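Local atomic coordinates of FAD-dependent oxidoreductase (Actinomadura kijaniata, PDB entry 3M9V), a protein that probably acts as a flavin-dependent oxidoreductase of the acyl-CoA dehydrogenase family in the biosynthesis of the sugar D-kijanose, and binds dTDP. Residues A[54-59]-A[172-177]; A[272-277]-A[374-379]; A[343-348]-A[389-394]. One frame throughout, in Å; residues are numbered along the deposited sequence.

Contact 1: A[54-59]-A[172-177]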
loop_
_atom_site.group_PDB
_atom_site.type_symbol
_atom_site.label_atom_id
_atom_site.label_comp_id
_atom_site.label_asym_id
_atom_site.label_seq_id
_atom_site.Cartn_x
_atom_site.Cartn_y
_atom_site.Cartn_z
ATOM N N ASP A 54 9.412 21.087 -34.230
ATOM C CA ASP A 54 8.656 22.326 -34.459
ATOM C C ASP A 54 8.207 23.033 -33.183
ATOM O O ASP A 54 8.078 24.269 -33.120
ATOM C CB ASP A 54 7.382 22.073 -35.292
ATOM C CG ASP A 54 6.612 20.834 -34.838
ATOM O OD1 ASP A 54 5.363 20.828 -34.730
ATOM O OD2 ASP A 54 7.295 19.829 -34.560
ATOM N N THR A 55 7.945 22.252 -32.137
ATOM C CA THR A 55 7.603 22.920 -30.882
ATOM C C THR A 55 8.817 23.704 -30.409
ATOM O O THR A 55 8.701 24.826 -29.900
ATOM C CB THR A 55 7.289 21.842 -29.820
ATOM O OG1 THR A 55 6.055 21.231 -30.209
ATOM C CG2 THR A 55 7.199 22.483 -28.445
ATOM N N PHE A 56 9.987 23.078 -30.525
ATOM C CA PHE A 56 11.201 23.736 -30.042
ATOM C C PHE A 56 11.609 24.904 -30.917
ATOM O O PHE A 56 12.068 25.933 -30.406
ATOM C CB PHE A 56 12.338 22.744 -29.781
ATOM C CG PHE A 56 12.128 22.065 -28.458
ATOM C CD1 PHE A 56 12.719 22.569 -27.299
ATOM C CD2 PHE A 56 11.245 20.991 -28.371
ATOM C CE1 PHE A 56 12.435 21.975 -26.054
ATOM C CE2 PHE A 56 10.957 20.411 -27.128
ATOM C CZ PHE A 56 11.559 20.904 -25.973
ATOM N N ASP A 57 11.359 24.790 -32.220
ATOM C CA ASP A 57 11.578 25.992 -33.033
ATOM C C ASP A 57 10.712 27.147 -32.535
ATOM O O ASP A 57 11.202 28.263 -32.388
ATOM C CB ASP A 57 11.369 25.766 -34.534
ATOM C CG ASP A 57 12.461 24.923 -35.160
ATOM O OD1 ASP A 57 13.586 24.816 -34.624
ATOM O OD2 ASP A 57 12.180 24.309 -36.207
ATOM N N ALA A 58 9.434 26.914 -32.251
ATOM C CA ALA A 58 8.612 28.009 -31.732
ATOM C C ALA A 58 9.072 28.574 -30.383
ATOM O O ALA A 58 8.981 29.785 -30.149
ATOM C CB ALA A 58 7.131 27.587 -31.677
ATOM N N LEU A 59 9.561 27.729 -29.477
ATOM C CA LEU A 59 9.946 28.241 -28.160
ATOM C C LEU A 59 11.209 29.085 -28.281
ATOM O O LEU A 59 11.366 30.089 -27.578
ATOM C CB LEU A 59 10.186 27.104 -27.160
ATOM C CG LEU A 59 8.986 26.193 -26.848
ATOM C CD1 LEU A 59 9.358 24.904 -26.106
ATOM C CD2 LEU A 59 7.876 26.940 -26.095
ATOM N N VAL A 172 20.703 11.153 -23.413
ATOM C CA VAL A 172 20.895 12.607 -23.466
ATOM C C VAL A 172 19.644 13.243 -24.052
ATOM O O VAL A 172 19.524 13.347 -25.277
ATOM C CB VAL A 172 22.093 12.977 -24.365
ATOM C CG1 VAL A 172 22.303 14.495 -24.325
ATOM C CG2 VAL A 172 23.367 12.243 -23.860
ATOM N N SER A 173 18.713 13.674 -23.205
ATOM C CA SER A 173 17.450 14.215 -23.712
ATOM C C SER A 173 17.620 15.524 -24.497
ATOM O O SER A 173 18.516 16.308 -24.173
ATOM C CB SER A 173 16.497 14.484 -22.532
ATOM O OG SER A 173 16.252 13.267 -21.845
ATOM N N MET A 174 16.745 15.768 -25.470
ATOM C CA MET A 174 16.797 16.992 -26.271
ATOM C C MET A 174 17.947 16.993 -27.285
ATOM O O MET A 174 18.098 17.946 -28.063
ATOM C CB MET A 174 16.855 18.261 -25.396
ATOM C CG MET A 174 16.383 19.518 -26.159
ATOM S SD MET A 174 16.162 20.986 -25.147
ATOM C CE MET A 174 17.702 21.061 -24.236
ATOM N N ALA A 175 18.775 15.950 -27.269
ATOM C CA ALA A 175 19.940 15.913 -28.154
ATOM C C ALA A 175 19.644 16.213 -29.630
ATOM O O ALA A 175 20.434 16.821 -30.345
ATOM C CB ALA A 175 20.736 14.611 -27.993
ATOM N N PRO A 176 18.467 15.807 -30.120
ATOM C CA PRO A 176 18.247 16.044 -31.544
ATOM C C PRO A 176 18.308 17.509 -31.985
ATOM O O PRO A 176 18.637 17.767 -33.146
ATOM C CB PRO A 176 16.861 15.438 -31.768
ATOM C CG PRO A 176 16.884 14.256 -30.797
ATOM C CD PRO A 176 17.488 14.860 -29.553
ATOM N N VAL A 177 18.009 18.461 -31.107
ATOM C CA VAL A 177 18.071 19.862 -31.521
ATOM C C VAL A 177 19.221 20.545 -30.786
ATOM O O VAL A 177 19.347 21.766 -30.822
ATOM C CB VAL A 177 16.712 20.618 -31.327
ATOM C CG1 VAL A 177 15.606 19.994 -32.186
ATOM C CG2 VAL A 177 16.224 20.573 -29.879
#

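Contact 2: A[272-277]-A[374-379]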
loop_
_atom_site.group_PDB
_atom_site.type_symbol
_atom_site.label_atom_id
_atom_site.label_comp_id
_atom_site.label_asym_id
_atom_site.label_seq_id
_atom_site.Cartn_x
_atom_site.Cartn_y
_atom_site.Cartn_z
ATOM N N GLN A 272 -1.577 15.065 -12.704
ATOM C CA GLN A 272 -2.708 15.989 -12.835
ATOM C C GLN A 272 -3.533 15.693 -14.097
ATOM O O GLN A 272 -4.765 15.751 -14.076
ATOM C CB GLN A 272 -2.217 17.446 -12.781
ATOM C CG GLN A 272 -3.332 18.528 -12.845
ATOM C CD GLN A 272 -4.121 18.574 -11.556
ATOM O OE1 GLN A 272 -3.566 18.856 -10.497
ATOM N NE2 GLN A 272 -5.402 18.260 -11.624
ATOM N N ALA A 273 -2.861 15.380 -15.202
ATOM C CA ALA A 273 -3.514 15.261 -16.495
ATOM C C ALA A 273 -4.274 13.934 -16.433
ATOM O O ALA A 273 -5.369 13.875 -16.958
ATOM C CB ALA A 273 -2.488 15.261 -17.660
ATOM N N ALA A 274 -3.745 12.909 -15.764
ATOM C CA ALA A 274 -4.501 11.672 -15.576
ATOM C C ALA A 274 -5.800 11.887 -14.790
ATOM O O ALA A 274 -6.883 11.455 -15.175
ATOM C CB ALA A 274 -3.625 10.582 -14.898
ATOM N N TYR A 275 -5.713 12.617 -13.689
ATOM C CA TYR A 275 -6.875 12.872 -12.859
ATOM C C TYR A 275 -7.927 13.657 -13.660
ATOM O O TYR A 275 -9.111 13.308 -13.615
ATOM C CB TYR A 275 -6.424 13.718 -11.687
ATOM C CG TYR A 275 -7.488 14.011 -10.656
ATOM C CD1 TYR A 275 -8.403 13.036 -10.258
ATOM C CD2 TYR A 275 -7.574 15.250 -10.060
ATOM C CE1 TYR A 275 -9.381 13.313 -9.284
ATOM C CE2 TYR A 275 -8.519 15.525 -9.068
ATOM C CZ TYR A 275 -9.393 14.555 -8.674
ATOM O OH TYR A 275 -10.307 14.892 -7.698
ATOM N N ASP A 276 -7.480 14.706 -14.360
ATOM C CA ASP A 276 -8.372 15.558 -15.148
ATOM C C ASP A 276 -9.114 14.771 -16.210
ATOM O O ASP A 276 -10.298 15.015 -16.439
ATOM C CB ASP A 276 -7.576 16.631 -15.886
ATOM C CG ASP A 276 -7.109 17.715 -14.947
ATOM O OD1 ASP A 276 -7.527 17.762 -13.776
ATOM O OD2 ASP A 276 -6.240 18.476 -15.375
ATOM N N THR A 277 -8.402 13.858 -16.862
ATOM C CA THR A 277 -8.975 12.899 -17.811
ATOM C C THR A 277 -10.018 11.963 -17.220
ATOM O O THR A 277 -11.094 11.763 -17.807
ATOM C CB THR A 277 -7.869 12.034 -18.456
ATOM O OG1 THR A 277 -6.938 12.916 -19.081
ATOM C CG2 THR A 277 -8.436 11.154 -19.541
ATOM N N ALA A 374 -3.066 5.659 -21.469
ATOM C CA ALA A 374 -2.189 4.543 -21.775
ATOM C C ALA A 374 -0.812 5.136 -21.981
ATOM O O ALA A 374 0.195 4.544 -21.588
ATOM C CB ALA A 374 -2.661 3.848 -23.043
ATOM N N ARG A 375 -0.759 6.322 -22.579
ATOM C CA ARG A 375 0.530 7.000 -22.675
ATOM C C ARG A 375 1.035 7.549 -21.326
ATOM O O ARG A 375 2.237 7.513 -21.039
ATOM C CB ARG A 375 0.468 8.123 -23.726
ATOM C CG ARG A 375 1.789 8.890 -23.844
ATOM C CD ARG A 375 1.833 9.910 -24.990
ATOM N NE ARG A 375 0.940 11.051 -24.821
ATOM C CZ ARG A 375 -0.252 11.184 -25.399
ATOM N NH1 ARG A 375 -0.962 12.273 -25.173
ATOM N NH2 ARG A 375 -0.787 10.245 -26.169
ATOM N N LEU A 376 0.147 8.108 -20.511
ATOM C CA LEU A 376 0.512 8.666 -19.204
ATOM C C LEU A 376 1.019 7.537 -18.306
ATOM O O LEU A 376 1.996 7.733 -17.568
ATOM C CB LEU A 376 -0.718 9.280 -18.555
ATOM C CG LEU A 376 -1.265 10.481 -19.349
ATOM C CD1 LEU A 376 -2.213 11.310 -18.489
ATOM C CD2 LEU A 376 -0.125 11.381 -19.830
ATOM N N LEU A 377 0.419 6.352 -18.425
ATOM C CA LEU A 377 0.952 5.248 -17.634
ATOM C C LEU A 377 2.412 4.895 -17.985
ATOM O O LEU A 377 3.222 4.523 -17.118
ATOM C CB LEU A 377 0.064 4.010 -17.778
ATOM C CG LEU A 377 0.552 2.787 -16.975
ATOM C CD1 LEU A 377 0.240 2.957 -15.477
ATOM C CD2 LEU A 377 -0.134 1.494 -17.425
ATOM N N ARG A 378 2.724 4.927 -19.277
ATOM C CA ARG A 378 4.121 4.764 -19.670
ATOM C C ARG A 378 5.011 5.938 -19.284
ATOM O O ARG A 378 6.138 5.707 -18.811
ATOM C CB ARG A 378 4.204 4.504 -21.176
ATOM C CG ARG A 378 3.418 3.235 -21.523
ATOM C CD ARG A 378 3.555 2.848 -23.022
ATOM N NE ARG A 378 2.624 3.601 -23.854
ATOM C CZ ARG A 378 2.973 4.648 -24.608
ATOM N NH1 ARG A 378 2.093 5.282 -25.362
ATOM N NH2 ARG A 378 4.227 5.074 -24.682
ATOM N N ASP A 379 4.574 7.168 -19.557
ATOM C CA ASP A 379 5.490 8.281 -19.280
ATOM C C ASP A 379 5.739 8.438 -17.780
ATOM O O ASP A 379 6.812 8.885 -17.353
ATOM C CB ASP A 379 4.946 9.632 -19.759
ATOM C CG ASP A 379 4.877 9.698 -21.262
ATOM O OD1 ASP A 379 5.490 8.849 -21.925
ATOM O OD2 ASP A 379 4.178 10.589 -21.758
#

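Contact 3: A[343-348]-A[389-394]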
loop_
_atom_site.group_PDB
_atom_site.type_symbol
_atom_site.label_atom_id
_atom_site.label_comp_id
_atom_site.label_asym_id
_atom_site.label_seq_id
_atom_site.Cartn_x
_atom_site.Cartn_y
_atom_site.Cartn_z
ATOM N N ALA A 343 11.658 13.898 -1.287
ATOM C CA ALA A 343 10.509 14.237 -2.149
ATOM C C ALA A 343 10.436 13.365 -3.399
ATOM O O ALA A 343 9.353 12.959 -3.821
ATOM C CB ALA A 343 10.507 15.726 -2.547
ATOM N N LYS A 344 11.587 13.092 -4.007
ATOM C CA LYS A 344 11.654 12.244 -5.196
ATOM C C LYS A 344 11.122 10.838 -4.964
ATOM O O LYS A 344 10.364 10.295 -5.771
ATOM C CB LYS A 344 13.102 12.147 -5.732
ATOM C CG LYS A 344 13.191 11.417 -7.076
ATOM C CD LYS A 344 14.642 11.317 -7.601
ATOM C CE LYS A 344 14.715 11.048 -9.107
ATOM N NZ LYS A 344 14.595 9.583 -9.235
ATOM N N LEU A 345 11.509 10.221 -3.854
ATOM C CA LEU A 345 11.003 8.888 -3.568
ATOM C C LEU A 345 9.477 8.898 -3.422
ATOM O O LEU A 345 8.784 8.019 -3.940
ATOM C CB LEU A 345 11.689 8.341 -2.320
ATOM C CG LEU A 345 11.659 6.823 -2.113
ATOM C CD1 LEU A 345 12.913 6.510 -1.318
ATOM C CD2 LEU A 345 10.532 6.554 -1.153
ATOM N N ALA A 346 8.933 9.892 -2.731
ATOM C CA ALA A 346 7.481 10.026 -2.579
ATOM C C ALA A 346 6.853 10.275 -3.933
ATOM O O ALA A 346 5.864 9.629 -4.274
ATOM C CB ALA A 346 7.192 11.200 -1.679
ATOM N N VAL A 347 7.413 11.193 -4.725
ATOM C CA VAL A 347 6.844 11.450 -6.050
ATOM C C VAL A 347 6.760 10.194 -6.942
ATOM O O VAL A 347 5.745 9.949 -7.608
ATOM C CB VAL A 347 7.632 12.536 -6.797
ATOM C CG1 VAL A 347 7.207 12.581 -8.283
ATOM C CG2 VAL A 347 7.362 13.865 -6.110
ATOM N N ASN A 348 7.835 9.407 -6.980
ATOM C CA ASN A 348 7.931 8.201 -7.781
ATOM C C ASN A 348 7.038 7.056 -7.297
ATOM O O ASN A 348 6.803 6.096 -8.022
ATOM C CB ASN A 348 9.379 7.690 -7.780
ATOM C CG ASN A 348 10.257 8.487 -8.715
ATOM O OD1 ASN A 348 9.712 9.151 -9.581
ATOM N ND2 ASN A 348 11.585 8.446 -8.561
ATOM N N TYR A 389 18.490 10.016 -7.295
ATOM C CA TYR A 389 19.058 8.681 -7.421
ATOM C C TYR A 389 17.901 7.757 -7.772
ATOM O O TYR A 389 16.762 7.989 -7.350
ATOM C CB TYR A 389 19.643 8.230 -6.082
ATOM C CG TYR A 389 20.787 9.116 -5.632
ATOM C CD1 TYR A 389 21.986 9.202 -6.348
ATOM C CD2 TYR A 389 20.643 9.895 -4.495
ATOM C CE1 TYR A 389 23.023 10.044 -5.933
ATOM C CE2 TYR A 389 21.655 10.714 -4.072
ATOM C CZ TYR A 389 22.833 10.797 -4.778
ATOM O OH TYR A 389 23.743 11.679 -4.228
ATOM N N ALA A 390 18.188 6.691 -8.505
ATOM C CA ALA A 390 17.189 5.642 -8.664
ATOM C C ALA A 390 16.934 4.983 -7.300
ATOM O O ALA A 390 17.793 5.068 -6.415
ATOM C CB ALA A 390 17.685 4.608 -9.684
ATOM N N TYR A 391 15.778 4.332 -7.137
ATOM C CA TYR A 391 15.301 3.802 -5.862
ATOM C C TYR A 391 16.369 3.100 -5.023
ATOM O O TYR A 391 16.597 3.450 -3.870
ATOM C CB TYR A 391 14.095 2.871 -6.055
ATOM C CG TYR A 391 13.646 2.263 -4.756
ATOM C CD1 TYR A 391 12.992 3.035 -3.804
ATOM C CD2 TYR A 391 13.852 0.914 -4.479
ATOM C CE1 TYR A 391 12.574 2.509 -2.600
ATOM C CE2 TYR A 391 13.424 0.379 -3.266
ATOM C CZ TYR A 391 12.774 1.170 -2.342
ATOM O OH TYR A 391 12.353 0.700 -1.115
ATOM N N VAL A 392 17.006 2.091 -5.600
ATOM C CA VAL A 392 18.047 1.346 -4.893
ATOM C C VAL A 392 19.190 2.193 -4.334
ATOM O O VAL A 392 19.548 2.065 -3.152
ATOM C CB VAL A 392 18.498 0.099 -5.686
ATOM C CG1 VAL A 392 19.638 -0.572 -4.948
ATOM C CG2 VAL A 392 17.295 -0.893 -5.794
ATOM N N ASP A 393 19.714 3.112 -5.137
ATOM C CA ASP A 393 20.687 4.082 -4.604
ATOM C C ASP A 393 20.123 5.148 -3.674
ATOM O O ASP A 393 20.813 5.612 -2.776
ATOM C CB ASP A 393 21.380 4.797 -5.771
ATOM C CG ASP A 393 22.084 3.805 -6.687
ATOM O OD1 ASP A 393 22.654 2.826 -6.178
ATOM O OD2 ASP A 393 22.072 3.972 -7.918
ATOM N N ALA A 394 18.884 5.586 -3.878
ATOM C CA ALA A 394 18.301 6.562 -2.970
ATOM C C ALA A 394 18.242 5.955 -1.568
ATOM O O ALA A 394 18.354 6.663 -0.564
ATOM C CB ALA A 394 16.848 6.906 -3.411
#

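Contact 1: A[54-59]-A[172-177]
Phe56, on the helix that carries 54-59, points its side chain at a turn in 172-177 and meets Met174 and Val177 there, a compact example of an aromatic residue joining a helix to the loop that follows a strand. Starting at the root, Phe56 CB faces one methyl of the valine, Val177 CG2, at 4.5 Å, a loose apolar touch. Farther out, CG lies anti to the carbonyl carbon (chi1 -80°), which directs the ring toward the 172-177 turn and brings CE1 beside the methionine sulfur. Phe56 CE1 makes the closest approach of the contact, 4.0 Å from Met174 SD. This is a Met-aromatic pair of slanting geometry: the sulfur stands 4.8 Å from the centroid of the Phe56 ring and 46° off the ring normal. Leu59 CD1, from the same helix, lies over the face away from the sulfur, and the two together are likely to limit turning of the ring.

The sulfur is presented by a type II beta turn from Val172 to Ala175, with Met174 at its third position in a left-handed backbone conformation. The Met174 chain runs out extended until it bends at chi3 (50°), and its CG packs 3.9 Å from Val177 CG2. The turn also holds Ser173, an FMN-binding residue in this protein, although no FMN is bound to this chain; its hydroxyl pairs with Thr224.

Around this small apolar cluster, helix 96-118 supplies a common floor, with Ala101 under both Phe56 and Met174, while Phe51 touches Phe56 and Val177. Behind the turn, Val172 ends strand 163-172, whose backbone bonds to Val225 of strand 225-234; helix 53-61 is packed against the loop that leaves strand 163-172 of the middle-domain sheet.

Contact 2: A[272-277]-A[374-379]
Leu376 carries this helix-to-helix contact, and Ala273 and Ala274 form the surface it meets. Its first torsion (chi1 -64°) sets CG anti to the carbonyl carbon and turns it toward the other helix, and the near-extended second (chi2 -163°) carries CD1 on to it. That branch does all the close touching: CD1 lies 4.0 Å from Ala273 CB and 3.9 Å from Ala274 CB, lying between the two methyls. Because both neighbours are alanines, the methyl sinks past them to the main chain, reaching 3.5 Å from Ala274 N and 3.9 Å from Ala273 C. Small residues facing a branched one allow two helices to approach closely, and here Ala274 and Leu376 have their CA atoms 6.9 Å apart.

The joined pieces, helices 264-283 and 372-379, belong to the all-helical C-terminal domain of the acyl-CoA dehydrogenase fold. Helix 329-362 adds to the packing, with Val355 touching both Ala274 and Leu376.

Beside the leucine, Ala273 O is gripped twice, by Thr277 N and by Thr277 OG1 at 2.8 Å, from opposite faces of its carbonyl plane. On the other helix, Arg378 O bonds to Tyr367 of the second subunit.

Contact 3: A[343-348]-A[389-394]
Lys344 runs nearly extended through its first three torsions, CG anti to the backbone N (chi1 -173°), then turns at its last (chi4 -85°) to bring NZ against the carbonyl of Tyr389. The bond, Lys344 NZ to Tyr389 O, is long at 3.3 Å, its donor 59° above the carbonyl plane. The same ammonium also bonds to Gly383 O and Met386 O, so three main-chain oxygens probably ease the burial of its charge. Removing the ammonium with a methionine here would probably leave these three carbonyls without their shared donor and the segment before helix 391-402 less firmly fixed.

That segment enters Tyr389 through a cis peptide, after which Ala390 takes the N-cap position of helix 391-402. In the helical C-terminal domain of this acyl-CoA dehydrogenase relative, the lysine thus ties long helix 329-362 to the approach to the final modelled helix, close to Gln387, an FMN-binding residue, though this chain holds no FMN.

Leu345 adds the apolar half. Its CD1 lies 4.2 Å from Tyr391 CE1, obliquely to the ring, and 4.5 Å from Ala394 CB. Tyr391 OH goes beyond the chain, to Glu299 of the third subunit.

How the contacts relate
From the N terminus, contact 1 comes first: it closes a loop of 112 residues, about half helical, with the first strands toward its end, and ties helix 53-61 to the loop between strands 163-172 and 180-187 of the middle domain. It is complete before contact 2 opens on helix 264-283. Contacts 2 and 3 then cross, since 343-348 lies between the two segments of contact 2, and 374-379 between those of contact 3. In the C-terminal domain, contact 2 pairs helix 264-283 with 372-379, and contact 3 pairs 329-362 with the start of 391-402. Both touch the second subunit, with centres 20 Å apart, whereas contacts 1 and 3 lie on opposite sides of the chain's centre.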